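Local coordinates for Serine/threonine-protein kinase Tel1 (Chaetomium thermophilum, PDB 6SKY) that is a PI3-kinase-like serine/threonine protein kinase that uses ATP and probably senses DNA damage and switches on checkpoint signalling by phosphorylating Ser-Gln and Thr-Gln sites, at residues T2017-L2021 against E2022-L2026; R2397-A2400 against L2401-K2405; M2721-F2724 against F2725-Y2728. One frame throughout, in Å; residues are numbered along the deposited sequence.

Contact 1. Residues T2017-L2021 against E2022-L2026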
ATOM      1  N   THR A2017      -2.582   8.179 -29.193  1.00 21.97           N
ATOM      2  CA  THR A2017      -2.677   6.729 -29.281  1.00 21.97           C
ATOM      3  C   THR A2017      -2.181   6.222 -30.623  1.00 21.97           C
ATOM      4  O   THR A2017      -1.512   5.188 -30.693  1.00 21.97           O
ATOM      5  CB  THR A2017      -4.118   6.305 -29.050  1.00 21.97           C
ATOM      6  OG1 THR A2017      -4.566   6.821 -27.796  1.00 21.97           O
ATOM      7  CG2 THR A2017      -4.230   4.818 -29.029  1.00 21.97           C
ATOM      8  N   ALA A2018      -2.494   6.937 -31.702  1.00 23.27           N
ATOM      9  CA  ALA A2018      -2.016   6.527 -33.012  1.00 23.27           C
ATOM     10  C   ALA A2018      -0.503   6.595 -33.097  1.00 23.27           C
ATOM     11  O   ALA A2018       0.121   5.753 -33.743  1.00 23.27           O
ATOM     12  CB  ALA A2018      -2.649   7.397 -34.089  1.00 23.27           C
ATOM     13  N   ARG A2019       0.111   7.591 -32.457  1.00 17.91           N
ATOM     14  CA  ARG A2019       1.565   7.680 -32.489  1.00 17.91           C
ATOM     15  C   ARG A2019       2.216   6.619 -31.614  1.00 17.91           C
ATOM     16  O   ARG A2019       3.267   6.080 -31.966  1.00 17.91           O
ATOM     17  CB  ARG A2019       2.011   9.065 -32.056  1.00 17.91           C
ATOM     18  CG  ARG A2019       3.493   9.248 -32.109  1.00 17.91           C
ATOM     19  CD  ARG A2019       3.910  10.586 -31.576  1.00 17.91           C
ATOM     20  NE  ARG A2019       3.392  10.849 -30.244  1.00 17.91           N
ATOM     21  CZ  ARG A2019       3.875  10.309 -29.138  1.00 17.91           C
ATOM     22  NH1 ARG A2019       3.343  10.609 -27.971  1.00 17.91           N
ATOM     23  NH2 ARG A2019       4.872   9.455 -29.202  1.00 17.91           N
ATOM     24  N   LYS A2020       1.616   6.309 -30.466  1.00 24.65           N
ATOM     25  CA  LYS A2020       2.199   5.302 -29.589  1.00 24.65           C
ATOM     26  C   LYS A2020       2.095   3.907 -30.184  1.00 24.65           C
ATOM     27  O   LYS A2020       3.032   3.115 -30.073  1.00 24.65           O
ATOM     28  CB  LYS A2020       1.529   5.342 -28.225  1.00 24.65           C
ATOM     29  CG  LYS A2020       1.945   6.502 -27.385  1.00 24.65           C
ATOM     30  CD  LYS A2020       1.142   6.542 -26.120  1.00 24.65           C
ATOM     31  CE  LYS A2020       1.586   7.679 -25.241  1.00 24.65           C
ATOM     32  NZ  LYS A2020       3.023   7.545 -24.929  1.00 24.65           N
ATOM     33  N   LEU A2021       0.966   3.576 -30.801  1.00 25.17           N
ATOM     34  CA  LEU A2021       0.835   2.273 -31.437  1.00 25.17           C
ATOM     35  C   LEU A2021       1.417   2.235 -32.837  1.00 25.17           C
ATOM     36  O   LEU A2021       1.467   1.159 -33.434  1.00 25.17           O
ATOM     37  CB  LEU A2021      -0.628   1.856 -31.491  1.00 25.17           C
ATOM     38  CG  LEU A2021      -1.258   1.583 -30.134  1.00 25.17           C
ATOM     39  CD1 LEU A2021      -2.731   1.342 -30.284  1.00 25.17           C
ATOM     40  CD2 LEU A2021      -0.586   0.404 -29.495  1.00 25.17           C
ATOM     41  N   GLU A2022       1.843   3.377 -33.371  1.00 27.59           N
ATOM     42  CA  GLU A2022       2.422   3.493 -34.705  1.00 27.59           C
ATOM     43  C   GLU A2022       1.425   3.091 -35.788  1.00 27.59           C
ATOM     44  O   GLU A2022       1.643   2.168 -36.564  1.00 27.59           O
ATOM     45  CB  GLU A2022       3.709   2.686 -34.803  1.00 27.59           C
ATOM     46  CG  GLU A2022       4.760   3.183 -33.862  1.00 27.59           C
ATOM     47  CD  GLU A2022       6.104   2.587 -34.143  1.00 27.59           C
ATOM     48  OE1 GLU A2022       6.157   1.576 -34.865  1.00 27.59           O
ATOM     49  OE2 GLU A2022       7.113   3.133 -33.650  1.00 27.59           O
ATOM     50  N   ILE A2023       0.323   3.823 -35.824  1.00 24.93           N
ATOM     51  CA  ILE A2023      -0.724   3.679 -36.825  1.00 24.93           C
ATOM     52  C   ILE A2023      -0.639   4.915 -37.703  1.00 24.93           C
ATOM     53  O   ILE A2023      -1.203   5.960 -37.376  1.00 24.93           O
ATOM     54  CB  ILE A2023      -2.105   3.548 -36.184  1.00 24.93           C
ATOM     55  CG1 ILE A2023      -2.170   2.304 -35.315  1.00 24.93           C
ATOM     56  CG2 ILE A2023      -3.176   3.521 -37.231  1.00 24.93           C
ATOM     57  CD1 ILE A2023      -3.317   2.320 -34.363  1.00 24.93           C
ATOM     58  N   TRP A2024       0.067   4.811 -38.822  1.00 26.19           N
ATOM     59  CA  TRP A2024       0.469   5.981 -39.580  1.00 26.19           C
ATOM     60  C   TRP A2024      -0.461   6.300 -40.738  1.00 26.19           C
ATOM     61  O   TRP A2024      -0.041   6.964 -41.686  1.00 26.19           O
ATOM     62  CB  TRP A2024       1.889   5.800 -40.095  1.00 26.19           C
ATOM     63  CG  TRP A2024       2.915   5.600 -39.042  1.00 26.19           C
ATOM     64  CD1 TRP A2024       3.814   4.592 -38.970  1.00 26.19           C
ATOM     65  CD2 TRP A2024       3.163   6.440 -37.914  1.00 26.19           C
ATOM     66  NE1 TRP A2024       4.605   4.742 -37.870  1.00 26.19           N
ATOM     67  CE2 TRP A2024       4.222   5.873 -37.204  1.00 26.19           C
ATOM     68  CE3 TRP A2024       2.586   7.612 -37.434  1.00 26.19           C
ATOM     69  CZ2 TRP A2024       4.712   6.432 -36.046  1.00 26.19           C
ATOM     70  CZ3 TRP A2024       3.075   8.158 -36.296  1.00 26.19           C
ATOM     71  CH2 TRP A2024       4.127   7.576 -35.612  1.00 26.19           C
ATOM     72  N   ASN A2025      -1.715   5.871 -40.682  1.00 29.85           N
ATOM     73  CA  ASN A2025      -2.642   6.082 -41.785  1.00 29.85           C
ATOM     74  C   ASN A2025      -3.891   6.831 -41.350  1.00 29.85           C
ATOM     75  O   ASN A2025      -4.954   6.660 -41.936  1.00 29.85           O
ATOM     76  CB  ASN A2025      -3.018   4.756 -42.440  1.00 29.85           C
ATOM     77  CG  ASN A2025      -3.670   3.791 -41.482  1.00 29.85           C
ATOM     78  OD1 ASN A2025      -4.627   4.126 -40.792  1.00 29.85           O
ATOM     79  ND2 ASN A2025      -3.153   2.576 -41.436  1.00 29.85           N
ATOM     80  N   LEU A2026      -3.786   7.640 -40.330  1.00 29.52           N
ATOM     81  CA  LEU A2026      -4.927   8.468 -40.002  1.00 29.52           C
ATOM     82  C   LEU A2026      -4.907   9.734 -40.851  1.00 29.52           C
ATOM     83  O   LEU A2026      -3.847  10.307 -41.096  1.00 29.52           O
ATOM     84  CB  LEU A2026      -4.921   8.853 -38.531  1.00 29.52           C
ATOM     85  CG  LEU A2026      -5.058   7.826 -37.411  1.00 29.52           C
ATOM     86  CD1 LEU A2026      -5.950   8.383 -36.332  1.00 29.52           C
ATOM     87  CD2 LEU A2026      -5.588   6.512 -37.905  1.00 29.52           C
TER

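Contact 2. Residues R2397-A2400 against L2401-K2405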
ATOM      1  N   ARG A2397      29.025   9.078   9.527  1.00 32.89           N
ATOM      2  CA  ARG A2397      28.909   7.745  10.100  1.00 32.89           C
ATOM      3  C   ARG A2397      30.272   7.181  10.467  1.00 32.89           C
ATOM      4  O   ARG A2397      30.431   6.583  11.537  1.00 32.89           O
ATOM      5  CB  ARG A2397      28.180   6.825   9.129  1.00 32.89           C
ATOM      6  CG  ARG A2397      28.010   5.417   9.635  1.00 32.89           C
ATOM      7  CD  ARG A2397      27.466   5.385  11.040  1.00 32.89           C
ATOM      8  NE  ARG A2397      27.671   4.083  11.658  1.00 32.89           N
ATOM      9  CZ  ARG A2397      27.574   3.849  12.961  1.00 32.89           C
ATOM     10  NH1 ARG A2397      27.781   2.632  13.433  1.00 32.89           N
ATOM     11  NH2 ARG A2397      27.278   4.832  13.791  1.00 32.89           N
ATOM     12  N   PHE A2398      31.270   7.370   9.610  1.00 29.84           N
ATOM     13  CA  PHE A2398      32.619   6.977   9.981  1.00 29.84           C
ATOM     14  C   PHE A2398      33.073   7.696  11.234  1.00 29.84           C
ATOM     15  O   PHE A2398      33.733   7.102  12.086  1.00 29.84           O
ATOM     16  CB  PHE A2398      33.605   7.257   8.853  1.00 29.84           C
ATOM     17  CG  PHE A2398      35.023   7.321   9.323  1.00 29.84           C
ATOM     18  CD1 PHE A2398      35.723   6.169   9.588  1.00 29.84           C
ATOM     19  CD2 PHE A2398      35.641   8.530   9.539  1.00 29.84           C
ATOM     20  CE1 PHE A2398      37.007   6.225  10.038  1.00 29.84           C
ATOM     21  CE2 PHE A2398      36.923   8.582   9.992  1.00 29.84           C
ATOM     22  CZ  PHE A2398      37.606   7.429  10.240  1.00 29.84           C
ATOM     23  N   MET A2399      32.749   8.980  11.359  1.00 33.38           N
ATOM     24  CA  MET A2399      33.206   9.752  12.505  1.00 33.38           C
ATOM     25  C   MET A2399      32.570   9.252  13.790  1.00 33.38           C
ATOM     26  O   MET A2399      33.251   9.084  14.803  1.00 33.38           O
ATOM     27  CB  MET A2399      32.896  11.228  12.282  1.00 33.38           C
ATOM     28  CG  MET A2399      33.643  12.154  13.194  1.00 33.38           C
ATOM     29  SD  MET A2399      35.387  11.729  13.248  1.00 33.38           S
ATOM     30  CE  MET A2399      35.865  12.024  11.553  1.00 33.38           C
ATOM     31  N   ALA A2400      31.260   9.016  13.769  1.00 33.13           N
ATOM     32  CA  ALA A2400      30.602   8.449  14.942  1.00 33.13           C
ATOM     33  C   ALA A2400      31.218   7.109  15.316  1.00 33.13           C
ATOM     34  O   ALA A2400      31.545   6.858  16.483  1.00 33.13           O
ATOM     35  CB  ALA A2400      29.108   8.300  14.677  1.00 33.13           C
ATOM     36  N   LEU A2401      31.411   6.244  14.322  1.00 32.62           N
ATOM     37  CA  LEU A2401      31.938   4.912  14.577  1.00 32.62           C
ATOM     38  C   LEU A2401      33.362   4.958  15.107  1.00 32.62           C
ATOM     39  O   LEU A2401      33.746   4.132  15.934  1.00 32.62           O
ATOM     40  CB  LEU A2401      31.868   4.099  13.296  1.00 32.62           C
ATOM     41  CG  LEU A2401      32.240   2.634  13.360  1.00 32.62           C
ATOM     42  CD1 LEU A2401      31.224   1.896  14.177  1.00 32.62           C
ATOM     43  CD2 LEU A2401      32.276   2.112  11.962  1.00 32.62           C
ATOM     44  N   TRP A2402      34.164   5.907  14.643  1.00 32.35           N
ATOM     45  CA  TRP A2402      35.544   5.990  15.095  1.00 32.35           C
ATOM     46  C   TRP A2402      35.640   6.600  16.478  1.00 32.35           C
ATOM     47  O   TRP A2402      36.485   6.194  17.276  1.00 32.35           O
ATOM     48  CB  TRP A2402      36.371   6.808  14.117  1.00 32.35           C
ATOM     49  CG  TRP A2402      37.809   6.901  14.471  1.00 32.35           C
ATOM     50  CD1 TRP A2402      38.561   5.953  15.079  1.00 32.35           C
ATOM     51  CD2 TRP A2402      38.675   8.007  14.236  1.00 32.35           C
ATOM     52  NE1 TRP A2402      39.845   6.394  15.235  1.00 32.35           N
ATOM     53  CE2 TRP A2402      39.939   7.659  14.724  1.00 32.35           C
ATOM     54  CE3 TRP A2402      38.502   9.263  13.655  1.00 32.35           C
ATOM     55  CZ2 TRP A2402      41.022   8.516  14.652  1.00 32.35           C
ATOM     56  CZ3 TRP A2402      39.578  10.108  13.583  1.00 32.35           C
ATOM     57  CH2 TRP A2402      40.820   9.733  14.078  1.00 32.35           C
ATOM     58  N   LEU A2403      34.802   7.589  16.782  1.00 34.88           N
ATOM     59  CA  LEU A2403      34.862   8.195  18.102  1.00 34.88           C
ATOM     60  C   LEU A2403      34.304   7.269  19.167  1.00 34.88           C
ATOM     61  O   LEU A2403      34.703   7.362  20.329  1.00 34.88           O
ATOM     62  CB  LEU A2403      34.119   9.527  18.111  1.00 34.88           C
ATOM     63  CG  LEU A2403      34.701  10.650  17.254  1.00 34.88           C
ATOM     64  CD1 LEU A2403      34.052  11.967  17.590  1.00 34.88           C
ATOM     65  CD2 LEU A2403      36.194  10.741  17.418  1.00 34.88           C
ATOM     66  N   GLU A2404      33.387   6.368  18.806  1.00 42.13           N
ATOM     67  CA  GLU A2404      32.944   5.375  19.780  1.00 42.13           C
ATOM     68  C   GLU A2404      34.067   4.417  20.149  1.00 42.13           C
ATOM     69  O   GLU A2404      34.163   3.980  21.299  1.00 42.13           O
ATOM     70  CB  GLU A2404      31.751   4.597  19.245  1.00 42.13           C
ATOM     71  CG  GLU A2404      30.456   5.365  19.282  1.00 42.13           C
ATOM     72  CD  GLU A2404      29.320   4.627  18.600  1.00 42.13           C
ATOM     73  OE1 GLU A2404      29.495   3.434  18.274  1.00 42.13           O
ATOM     74  OE2 GLU A2404      28.255   5.242  18.380  1.00 42.13           O
ATOM     75  N   LYS A2405      34.925   4.083  19.192  1.00 44.17           N
ATOM     76  CA  LYS A2405      35.978   3.091  19.359  1.00 44.17           C
ATOM     77  C   LYS A2405      37.351   3.735  19.498  1.00 44.17           C
ATOM     78  O   LYS A2405      38.339   3.228  18.977  1.00 44.17           O
ATOM     79  CB  LYS A2405      35.993   2.121  18.187  1.00 44.17           C
ATOM     80  CG  LYS A2405      34.653   1.553  17.853  1.00 44.17           C
ATOM     81  CD  LYS A2405      34.186   0.640  18.940  1.00 44.17           C
ATOM     82  CE  LYS A2405      32.920  -0.059  18.541  1.00 44.17           C
ATOM     83  NZ  LYS A2405      32.665  -1.207  19.436  1.00 44.17           N
TER

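Contact 3. Residues M2721-F2724 against F2725-Y2728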
ATOM      1  N   MET A2721      -1.820  39.976   8.977  1.00 25.26           N
ATOM      2  CA  MET A2721      -0.642  39.502   8.264  1.00 25.26           C
ATOM      3  C   MET A2721      -0.867  39.457   6.763  1.00 25.26           C
ATOM      4  O   MET A2721       0.087  39.582   5.990  1.00 25.26           O
ATOM      5  CB  MET A2721      -0.239  38.136   8.788  1.00 25.26           C
ATOM      6  CG  MET A2721       1.025  37.580   8.202  1.00 25.26           C
ATOM      7  SD  MET A2721       2.481  38.493   8.667  1.00 25.26           S
ATOM      8  CE  MET A2721       3.617  37.863   7.450  1.00 25.26           C
ATOM      9  N   ARG A2722      -2.117  39.321   6.330  1.00 30.83           N
ATOM     10  CA  ARG A2722      -2.405  39.256   4.907  1.00 30.83           C
ATOM     11  C   ARG A2722      -2.019  40.529   4.181  1.00 30.83           C
ATOM     12  O   ARG A2722      -1.898  40.516   2.956  1.00 30.83           O
ATOM     13  CB  ARG A2722      -3.880  38.976   4.687  1.00 30.83           C
ATOM     14  CG  ARG A2722      -4.758  40.129   4.997  1.00 30.83           C
ATOM     15  CD  ARG A2722      -6.182  39.690   5.046  1.00 30.83           C
ATOM     16  NE  ARG A2722      -7.061  40.752   5.501  1.00 30.83           N
ATOM     17  CZ  ARG A2722      -7.280  41.039   6.773  1.00 30.83           C
ATOM     18  NH1 ARG A2722      -8.098  42.020   7.098  1.00 30.83           N
ATOM     19  NH2 ARG A2722      -6.670  40.353   7.718  1.00 30.83           N
ATOM     20  N   TYR A2723      -1.817  41.623   4.899  1.00 28.51           N
ATOM     21  CA  TYR A2723      -1.398  42.856   4.267  1.00 28.51           C
ATOM     22  C   TYR A2723       0.091  42.910   4.004  1.00 28.51           C
ATOM     23  O   TYR A2723       0.508  43.675   3.139  1.00 28.51           O
ATOM     24  CB  TYR A2723      -1.804  44.043   5.118  1.00 28.51           C
ATOM     25  CG  TYR A2723      -3.284  44.256   5.133  1.00 28.51           C
ATOM     26  CD1 TYR A2723      -4.031  43.966   6.250  1.00 28.51           C
ATOM     27  CD2 TYR A2723      -3.938  44.732   4.020  1.00 28.51           C
ATOM     28  CE1 TYR A2723      -5.375  44.156   6.264  1.00 28.51           C
ATOM     29  CE2 TYR A2723      -5.282  44.922   4.025  1.00 28.51           C
ATOM     30  CZ  TYR A2723      -5.997  44.633   5.147  1.00 28.51           C
ATOM     31  OH  TYR A2723      -7.353  44.825   5.151  1.00 28.51           O
ATOM     32  N   PHE A2724       0.902  42.119   4.708  1.00 37.14           N
ATOM     33  CA  PHE A2724       2.332  42.140   4.438  1.00 37.14           C
ATOM     34  C   PHE A2724       2.602  41.931   2.963  1.00 37.14           C
ATOM     35  O   PHE A2724       3.507  42.540   2.392  1.00 37.14           O
ATOM     36  CB  PHE A2724       3.053  41.073   5.261  1.00 37.14           C
ATOM     37  CG  PHE A2724       4.528  40.993   4.991  1.00 37.14           C
ATOM     38  CD1 PHE A2724       5.407  41.808   5.655  1.00 37.14           C
ATOM     39  CD2 PHE A2724       5.029  40.105   4.067  1.00 37.14           C
ATOM     40  CE1 PHE A2724       6.734  41.744   5.404  1.00 37.14           C
ATOM     41  CE2 PHE A2724       6.359  40.043   3.812  1.00 37.14           C
ATOM     42  CZ  PHE A2724       7.211  40.859   4.481  1.00 37.14           C
ATOM     43  N   PHE A2725       1.809  41.088   2.324  1.00 37.14           N
ATOM     44  CA  PHE A2725       2.004  40.770   0.926  1.00 37.14           C
ATOM     45  C   PHE A2725       1.322  41.757   0.011  1.00 37.14           C
ATOM     46  O   PHE A2725       1.774  41.953  -1.115  1.00 37.14           O
ATOM     47  CB  PHE A2725       1.506  39.355   0.645  1.00 37.14           C
ATOM     48  CG  PHE A2725       2.196  38.323   1.457  1.00 37.14           C
ATOM     49  CD1 PHE A2725       3.419  37.840   1.071  1.00 37.14           C
ATOM     50  CD2 PHE A2725       1.652  37.874   2.634  1.00 37.14           C
ATOM     51  CE1 PHE A2725       4.067  36.923   1.826  1.00 37.14           C
ATOM     52  CE2 PHE A2725       2.305  36.956   3.390  1.00 37.14           C
ATOM     53  CZ  PHE A2725       3.509  36.480   2.980  1.00 37.14           C
ATOM     54  N   MET A2726       0.259  42.403   0.468  1.00 32.96           N
ATOM     55  CA  MET A2726      -0.424  43.364  -0.377  1.00 32.96           C
ATOM     56  C   MET A2726       0.277  44.705  -0.418  1.00 32.96           C
ATOM     57  O   MET A2726      -0.040  45.522  -1.283  1.00 32.96           O
ATOM     58  CB  MET A2726      -1.860  43.549   0.094  1.00 32.96           C
ATOM     59  CG  MET A2726      -2.782  42.454  -0.343  1.00 32.96           C
ATOM     60  SD  MET A2726      -4.363  42.529   0.492  1.00 32.96           S
ATOM     61  CE  MET A2726      -5.102  41.004  -0.072  1.00 32.96           C
ATOM     62  N   GLU A2727       1.224  44.951   0.473  1.00 31.48           N
ATOM     63  CA  GLU A2727       1.920  46.217   0.500  1.00 31.48           C
ATOM     64  C   GLU A2727       3.401  46.092   0.217  1.00 31.48           C
ATOM     65  O   GLU A2727       4.095  47.108   0.191  1.00 31.48           O
ATOM     66  CB  GLU A2727       1.706  46.914   1.843  1.00 31.48           C
ATOM     67  CG  GLU A2727       2.574  46.428   2.943  1.00 31.48           C
ATOM     68  CD  GLU A2727       2.209  47.048   4.263  1.00 31.48           C
ATOM     69  OE1 GLU A2727       1.008  47.078   4.595  1.00 31.48           O
ATOM     70  OE2 GLU A2727       3.121  47.518   4.967  1.00 31.48           O
ATOM     71  N   TYR A2728       3.908  44.888   0.004  1.00 29.75           N
ATOM     72  CA  TYR A2728       5.246  44.714  -0.528  1.00 29.75           C
ATOM     73  C   TYR A2728       5.248  44.139  -1.928  1.00 29.75           C
ATOM     74  O   TYR A2728       6.256  44.261  -2.622  1.00 29.75           O
ATOM     75  CB  TYR A2728       6.083  43.810   0.384  1.00 29.75           C
ATOM     76  CG  TYR A2728       6.593  44.500   1.618  1.00 29.75           C
ATOM     77  CD1 TYR A2728       7.756  45.240   1.585  1.00 29.75           C
ATOM     78  CD2 TYR A2728       5.911  44.418   2.810  1.00 29.75           C
ATOM     79  CE1 TYR A2728       8.221  45.874   2.699  1.00 29.75           C
ATOM     80  CE2 TYR A2728       6.367  45.050   3.928  1.00 29.75           C
ATOM     81  CZ  TYR A2728       7.522  45.775   3.869  1.00 29.75           C
ATOM     82  OH  TYR A2728       7.984  46.406   4.993  1.00 29.75           O
TER

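Contact 1. Residues T2017-L2021 against E2022-L2026
Ile-2023 N donates to Ala-2018 O across 2.8 Å in a nearly straight bond (175° at the hydrogen) that lies in the carbonyl plane, and this link ends helix 2011-2021. Beside it, Glu-2022 N reaches Arg-2019 O in a weak bond of 3.4 Å. The pair makes a Schellman motif, with Glu-2022 as the C-prime residue at positive phi (62°), a strained setting for a residue that carries a CB. Its acid points elsewhere: OE2 is hydrogen-bonded to Ser-2139 OG on helix 2124-2143.

The apolar contacts sit round this turn. Ala-2018 CB, small enough to let the chain fold back past it, meets Leu-2026 CD1 at 4.1 Å and faces Ile-2023 CB at 4.4 Å. Further along, Ile-2023 CD1 rests on Leu-2021 CB at 4.0 Å, because CG1 of the isoleucine stands anti to its carbonyl carbon (chi1 -62°) and carries CD1 back to the end of the helix.

Trp-2024 makes an edge contact with an aliphatic chain. Its CH2 corner meets Arg-2019 CG at 3.9 Å, and that methylene comes in near the ring plane. Beyond it the arginine bends at chi3, and its guanidinium makes weak bonds to Ser-2132 and Thr-2136. The indole also meets the rings of Tyr-2040 and Tyr-2047.

Arg-1970 NH1 of the second subunit donates a hydrogen bond to Glu-2022 O. Reversing the chain thus turns a backbone carbonyl of the FAT helical region toward the dimer partner, while alanine, leucine and isoleucine carbons pack together at the reversal.

Contact 2. Residues R2397-A2400 against L2401-K2405
Phe-2398 and Trp-2402, one helical turn apart on helix 2394-2404, run alongside each other and form the tightly packed part of this contact. The phenyl ring and the five-membered ring of the indole are nearly parallel, 22° between planes, but offset so far that little of one lies over the other. Phe-2398 CZ lies 4.0 Å from Trp-2402 CE3, and Trp-2402 CB sits over one face of the phenyl ring, toward the rim. That same CE3 receives Met-2399 SD, also at 4.0 Å, in a Met-aromatic contact at the indole edge; the flexible thioether, bent at chi2 (48°) and chi3, can curl round to that rim. NE1 is hydrogen-bonded to Asn-2412 OD1, and Phe-2445 meets the indole edge-to-face.

The looser side is limited to partly exposed Arg-2397 and exposed Glu-2404. Arg-2397 lays its guanidinium over Leu-2401 CB, and NH1 comes within 3.6 Å of Leu-2401 CD1. Glu-2404 OE2 stays 4.7 Å from Arg-2397 NH2, at best a weak attraction. Ordinary i to i+4 bonds run beneath both. The interior thus packs by apolar and sulfur-aromatic contact, while the arginine spends its flat surface on Leu-2401 and its charge on a salt bridge from NE to Asp-2300.

Contact 3. Residues M2721-F2724 against F2725-Y2728
An aromatic cluster in the kinase domain, on the short, weakly bonded helix 2722-2726, gathers Phe-2724, Phe-2725 and Tyr-2728. The two phenylalanines are consecutive yet meet in a T-shaped pair: the edge of Phe-2724 points at the face of Phe-2725, with planes at 84° and CD2 of the first 4.0 Å from CE1 of the second. Different first torsions set the rings crosswise, since Phe-2724 has CG anti to its nitrogen (177°) whereas Phe-2725 has it anti to its carbonyl carbon. Tyr-2728 CD2 lies over one face of Phe-2724 near the rim, the rings tilted to each other, with Tyr-2728 CE2 3.6 Å from Phe-2724 CE1. Glu-2727 N to Tyr-2723 O (3.0 Å) and Tyr-2728 N to Phe-2724 O (3.4 Å) are both weak bonds, and the rings add side-chain contacts to the turn.

On another side Met-2726 SD approaches the Tyr-2723 ring obliquely, a Met-aromatic contact with the sulfur 4.2 Å from CD2. Tyr-2723 also stacks on Tyr-2681 of helix 2670-2681, and the hydroxyl of Tyr-2681 is hydrogen-bonded to Glu-2727 OE1. Tyr-2742 meets Phe-2725 edge-to-face. The Tyr-2728 ring turns its edge to the preceding turn, with Phe-2724 O lying in the ring plane, 3.1 Å from CD2.

How the contacts relate
The three contacts come in series along the chain and do not touch. Contact 1, at the end of helix 2011-2021, and contact 2, on helix 2394-2404, both belong to the helical FAT region, yet their centres are about 60 Å apart. Contact 3, on helix 2722-2726, is in the kinase domain, its centre about 53 Å from that of contact 1 and 49 Å from that of contact 2. Their surroundings differ as well: contact 1 reaches the second subunit, contact 2 touches His-2844 of the kinase region, and contact 3 packs against helix 1884-1898 of the FAT region. Contacts 2 and 3 thus mark two separate places where FAT and kinase parts meet, while contact 1 lies where the two subunits meet.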